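PDB 4OGD: succinate-semialdehyde dehydrogenase from Streptococcus pyogenes MGAS1882, which catalyses the oxidation of succinic semialdehyde to succinate, binding NADP+ as the cofactor. Local coordinates for residues F253-Y257 and S416-S420; G387-F393 and T409-N415. All blocks are in the same frame, centred on the assembly; numbering follows the deposited sequence.

Contact 1 of 2, residues F253-Y257 and S416-S420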
# COMPACT_ATOMS: atom_id res chain seq x y z
N PHE A 253 12.89 -23.47 -20.20
CA PHE A 253 12.72 -22.09 -19.78
C PHE A 253 12.05 -21.99 -18.42
O PHE A 253 12.49 -21.22 -17.55
CB PHE A 253 11.88 -21.31 -20.80
CG PHE A 253 11.36 -20.00 -20.28
CD1 PHE A 253 12.17 -18.88 -20.26
CD2 PHE A 253 10.07 -19.90 -19.77
CE1 PHE A 253 11.70 -17.67 -19.76
CE2 PHE A 253 9.60 -18.70 -19.26
CZ PHE A 253 10.41 -17.59 -19.26
N SER A 254 10.99 -22.77 -18.22
CA SER A 254 10.16 -22.59 -17.03
C SER A 254 10.89 -22.77 -15.71
O SER A 254 10.55 -22.10 -14.74
CB SER A 254 8.93 -23.49 -17.08
OG SER A 254 8.08 -23.07 -18.13
N ARG A 255 11.89 -23.66 -15.67
CA ARG A 255 12.62 -23.88 -14.43
C ARG A 255 14.10 -23.47 -14.47
O ARG A 255 14.68 -23.16 -13.44
CB ARG A 255 12.49 -25.33 -13.94
CG ARG A 255 13.02 -25.55 -12.51
CD ARG A 255 12.43 -24.53 -11.53
NE ARG A 255 12.82 -24.82 -10.15
CZ ARG A 255 13.34 -23.93 -9.31
NH1 ARG A 255 13.55 -22.68 -9.70
NH2 ARG A 255 13.67 -24.30 -8.07
N LEU A 256 14.69 -23.47 -15.67
CA LEU A 256 16.13 -23.27 -15.79
C LEU A 256 16.58 -21.91 -16.33
O LEU A 256 17.77 -21.60 -16.31
CB LEU A 256 16.77 -24.40 -16.60
CG LEU A 256 16.56 -25.80 -16.01
CD1 LEU A 256 17.24 -26.83 -16.88
CD2 LEU A 256 17.14 -25.87 -14.61
N TYR A 257 15.64 -21.09 -16.79
CA TYR A 257 15.97 -19.72 -17.17
C TYR A 257 16.56 -19.01 -15.95
O TYR A 257 16.05 -19.15 -14.83
CB TYR A 257 14.71 -19.01 -17.66
CG TYR A 257 14.88 -17.54 -17.92
CD1 TYR A 257 14.61 -16.61 -16.92
CD2 TYR A 257 15.26 -17.08 -19.17
CE1 TYR A 257 14.75 -15.27 -17.15
CE2 TYR A 257 15.39 -15.71 -19.41
CZ TYR A 257 15.14 -14.82 -18.39
OH TYR A 257 15.26 -13.46 -18.57
N SER A 416 2.26 -21.91 -20.57
CA SER A 416 3.51 -21.18 -20.70
C SER A 416 4.10 -20.93 -19.33
O SER A 416 3.38 -20.92 -18.33
CB SER A 416 3.27 -19.84 -21.39
OG SER A 416 2.26 -19.10 -20.73
N GLY A 417 5.41 -20.73 -19.28
CA GLY A 417 6.07 -20.25 -18.08
C GLY A 417 5.84 -18.76 -17.93
O GLY A 417 5.07 -18.16 -18.70
N TRP A 418 6.50 -18.13 -16.97
CA TRP A 418 6.27 -16.70 -16.74
C TRP A 418 6.72 -15.85 -17.92
O TRP A 418 7.58 -16.24 -18.71
CB TRP A 418 7.00 -16.23 -15.48
CG TRP A 418 8.45 -16.00 -15.70
CD1 TRP A 418 9.41 -16.95 -15.88
CD2 TRP A 418 9.13 -14.73 -15.79
NE1 TRP A 418 10.63 -16.36 -16.06
CE2 TRP A 418 10.49 -15.00 -16.01
CE3 TRP A 418 8.71 -13.40 -15.69
CZ2 TRP A 418 11.45 -13.99 -16.14
CZ3 TRP A 418 9.66 -12.39 -15.81
CH2 TRP A 418 11.01 -12.69 -16.04
N THR A 419 6.10 -14.68 -18.04
CA THR A 419 6.69 -13.61 -18.81
C THR A 419 6.27 -12.31 -18.19
O THR A 419 5.41 -12.27 -17.32
CB THR A 419 6.27 -13.64 -20.27
OG1 THR A 419 7.09 -12.72 -21.00
CG2 THR A 419 4.82 -13.24 -20.40
N SER A 420 6.90 -11.23 -18.64
CA SER A 420 6.55 -9.91 -18.17
C SER A 420 6.58 -8.99 -19.38
O SER A 420 7.46 -9.13 -20.24
CB SER A 420 7.55 -9.43 -17.12
OG SER A 420 7.28 -8.09 -16.73
O HOH W 1 8.26 -19.78 -15.06
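S254 in the last turn of helix 244-256 and G417 in the loop after strand 411-414 bring the two backbones nearest, with CA to CA at 4.8 Å. No direct hydrogen bond joins them. Instead a water accepts the N-H of W418, its O 3.1 Å from W418 N, and sits close to S254 O. The S254 hydroxyl turns back to V250 O in its own helix, and OG rests against G417 CA at 3.5 Å. A chi1 of 165° swings the F253 ring away from its own backbone N and up to the loop, where CZ lies 3.4 Å from W418 NE1 and W418 O approaches the ring edge. The planes of F253 and the indole's five-membered ring lie within 17° of each other, but the rings are too displaced to stack well. Y257 stands differently: the indole turns its edge toward the phenol face in an offset edge-to-face pair, planes at 64°, and W418 CZ2 comes within 3.7 Å of Y257 CE1. F253 CE1 also lies over a face of the Y257 ring. T419 packs on Y453 of the second subunit. The three rings form an aromatic cluster tying this helix end to the loop within the catalytic domain of the aldehyde dehydrogenase fold.

Contact 2 of 2, residues G387-F393 and T409-N415; sequences GLGGTIF and TGMSFIN
T391 and F413, and next to them I392 and I414, pair as neighbours in two parallel strands whose axes diverge by 29°. This is the tight part of the contact. G390 O receives F413 N at 2.8 Å, F413 O receives I392 N, and I392 O receives N415 N along a nearly straight bond (2.9 Å, 172°). T391 CA also presses to 3.1 Å from F413 O, a CA-H...O contact. On the face with I392 and I414 the apolar touch is lighter, I414 CD1 meeting I392 CB at 3.9 Å beneath helix 397-406.

Toward residues 387-390 the two chains stay in register but the regular ladder pattern is lost. The T409 hydroxyl donates to G389 O (OG1 to O 2.7 Å), holding the backbone at G389. G410 N bonds G387 O from above the carbonyl plane and L388 O only weakly. L388 and M411 lie side by side; the bend of M411 at chi3 (-70°) turns its CE back to 3.8 Å from L388 CD1, while L388 also packs on C263 and T264. The other end, at N415, is partly exposed. Here the F393 ring takes a CH-pi contact from N415 CA, 3.8 Å from its centroid, and N415 OD1, bonded to S394 N, stands over a face of the ring.

Beyond S412 the sheet continues: M411-F413 pair with a parallel strand of the second subunit, whose H450 bonds S412 OG. Strand 391-393, helix 397-406 and strand 411-414 make a beta-alpha-beta crossover at the end of this chain's share of the catalytic-domain sheet, and its extension by a partner subunit's strand is characteristic of aldehyde dehydrogenase dimers.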
# COMPACT_ATOMS: atom_id res chain seq x y z
N GLY A 387 2.57 -16.75 -3.20
CA GLY A 387 1.50 -16.68 -4.17
C GLY A 387 1.85 -15.63 -5.21
O GLY A 387 1.18 -14.61 -5.31
N LEU A 388 2.91 -15.88 -5.97
CA LEU A 388 3.36 -14.88 -6.93
C LEU A 388 2.82 -15.15 -8.32
O LEU A 388 1.96 -14.41 -8.81
CB LEU A 388 4.89 -14.80 -6.96
CG LEU A 388 5.45 -13.69 -7.87
CD1 LEU A 388 4.92 -12.30 -7.50
CD2 LEU A 388 6.96 -13.71 -7.76
N GLY A 389 3.31 -16.22 -8.94
CA GLY A 389 2.85 -16.60 -10.26
C GLY A 389 2.31 -18.01 -10.30
O GLY A 389 1.67 -18.47 -9.36
N GLY A 390 2.60 -18.72 -11.39
CA GLY A 390 2.08 -20.07 -11.56
C GLY A 390 1.64 -20.29 -12.99
O GLY A 390 1.47 -19.34 -13.75
N THR A 391 1.46 -21.56 -13.35
CA THR A 391 1.09 -21.93 -14.70
C THR A 391 -0.04 -22.93 -14.67
O THR A 391 -0.06 -23.80 -13.80
CB THR A 391 2.29 -22.57 -15.42
OG1 THR A 391 3.28 -21.58 -15.67
CG2 THR A 391 1.87 -23.23 -16.75
N ILE A 392 -1.00 -22.78 -15.57
CA ILE A 392 -2.00 -23.82 -15.79
C ILE A 392 -1.82 -24.35 -17.20
O ILE A 392 -1.89 -23.59 -18.17
CB ILE A 392 -3.44 -23.31 -15.63
CG1 ILE A 392 -3.66 -22.59 -14.29
CG2 ILE A 392 -4.42 -24.47 -15.80
CD1 ILE A 392 -3.37 -23.43 -13.07
N PHE A 393 -1.56 -25.66 -17.31
CA PHE A 393 -1.38 -26.31 -18.61
C PHE A 393 -2.61 -27.13 -18.96
O PHE A 393 -2.91 -28.14 -18.31
CB PHE A 393 -0.11 -27.16 -18.63
CG PHE A 393 0.77 -26.85 -19.79
CD1 PHE A 393 0.56 -27.46 -21.02
CD2 PHE A 393 1.78 -25.91 -19.68
CE1 PHE A 393 1.36 -27.17 -22.10
CE2 PHE A 393 2.58 -25.60 -20.76
CZ PHE A 393 2.36 -26.23 -21.97
N THR A 409 -2.95 -16.65 -5.97
CA THR A 409 -1.69 -16.14 -6.50
C THR A 409 -1.95 -14.88 -7.31
O THR A 409 -3.08 -14.64 -7.74
CB THR A 409 -1.00 -17.20 -7.39
OG1 THR A 409 0.34 -16.78 -7.66
CG2 THR A 409 -1.75 -17.37 -8.71
N GLY A 410 -0.91 -14.09 -7.55
CA GLY A 410 -1.08 -12.83 -8.25
C GLY A 410 -1.08 -12.93 -9.77
O GLY A 410 -1.57 -12.02 -10.46
N MET A 411 -0.53 -14.02 -10.30
CA MET A 411 -0.41 -14.18 -11.75
C MET A 411 -0.57 -15.64 -12.17
O MET A 411 -0.05 -16.54 -11.53
CB MET A 411 0.96 -13.68 -12.24
CG MET A 411 1.19 -12.21 -11.98
SD MET A 411 2.86 -11.66 -12.37
CE MET A 411 3.81 -12.46 -11.08
N SER A 412 -1.28 -15.86 -13.28
CA SER A 412 -1.42 -17.20 -13.83
C SER A 412 -1.08 -17.19 -15.30
O SER A 412 -1.67 -16.42 -16.06
CB SER A 412 -2.84 -17.73 -13.62
OG SER A 412 -3.14 -17.87 -12.24
N PHE A 413 -0.11 -18.01 -15.69
CA PHE A 413 0.34 -18.08 -17.07
C PHE A 413 -0.20 -19.34 -17.71
O PHE A 413 0.02 -20.45 -17.21
CB PHE A 413 1.87 -18.03 -17.12
CG PHE A 413 2.44 -16.80 -16.48
CD1 PHE A 413 2.34 -15.57 -17.12
CD2 PHE A 413 3.07 -16.87 -15.25
CE1 PHE A 413 2.85 -14.42 -16.52
CE2 PHE A 413 3.58 -15.73 -14.64
CZ PHE A 413 3.48 -14.51 -15.29
N ILE A 414 -0.94 -19.18 -18.79
CA ILE A 414 -1.63 -20.32 -19.40
C ILE A 414 -0.76 -20.96 -20.49
O ILE A 414 -0.29 -20.27 -21.40
CB ILE A 414 -2.99 -19.90 -20.01
CG1 ILE A 414 -3.89 -19.23 -18.96
CG2 ILE A 414 -3.69 -21.09 -20.69
CD1 ILE A 414 -4.04 -20.00 -17.66
N ASN A 415 -0.53 -22.27 -20.37
CA ASN A 415 0.26 -23.04 -21.35
C ASN A 415 1.65 -22.46 -21.62
O ASN A 415 2.16 -22.53 -22.73
CB ASN A 415 -0.52 -23.22 -22.64
CG ASN A 415 -1.73 -24.10 -22.46
OD1 ASN A 415 -1.69 -25.04 -21.68
ND2 ASN A 415 -2.81 -23.78 -23.15

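Overall arrangement
Following the chain from the N terminus, the first of the four segments is the end of helix 244-256, which enters contact 1. The chain then runs through 158 residues, including most of its strands in the catalytic-domain sheet, before 416-420 closes that long loop. Contact 2 falls wholly within this excursion and closes a short one of its own: 387-393 returns to 409-415 after only helix 397-406. Its second segment leads straight into the loop of contact 1, and the two meet physically. S416 O lies 2.7 Å from T391 OG1, a probable hydrogen bond, and W418 CA packs on the F413 ring. Together they tie helix 244-256 to strands 391-393 and 411-414, and both reach the second subunit.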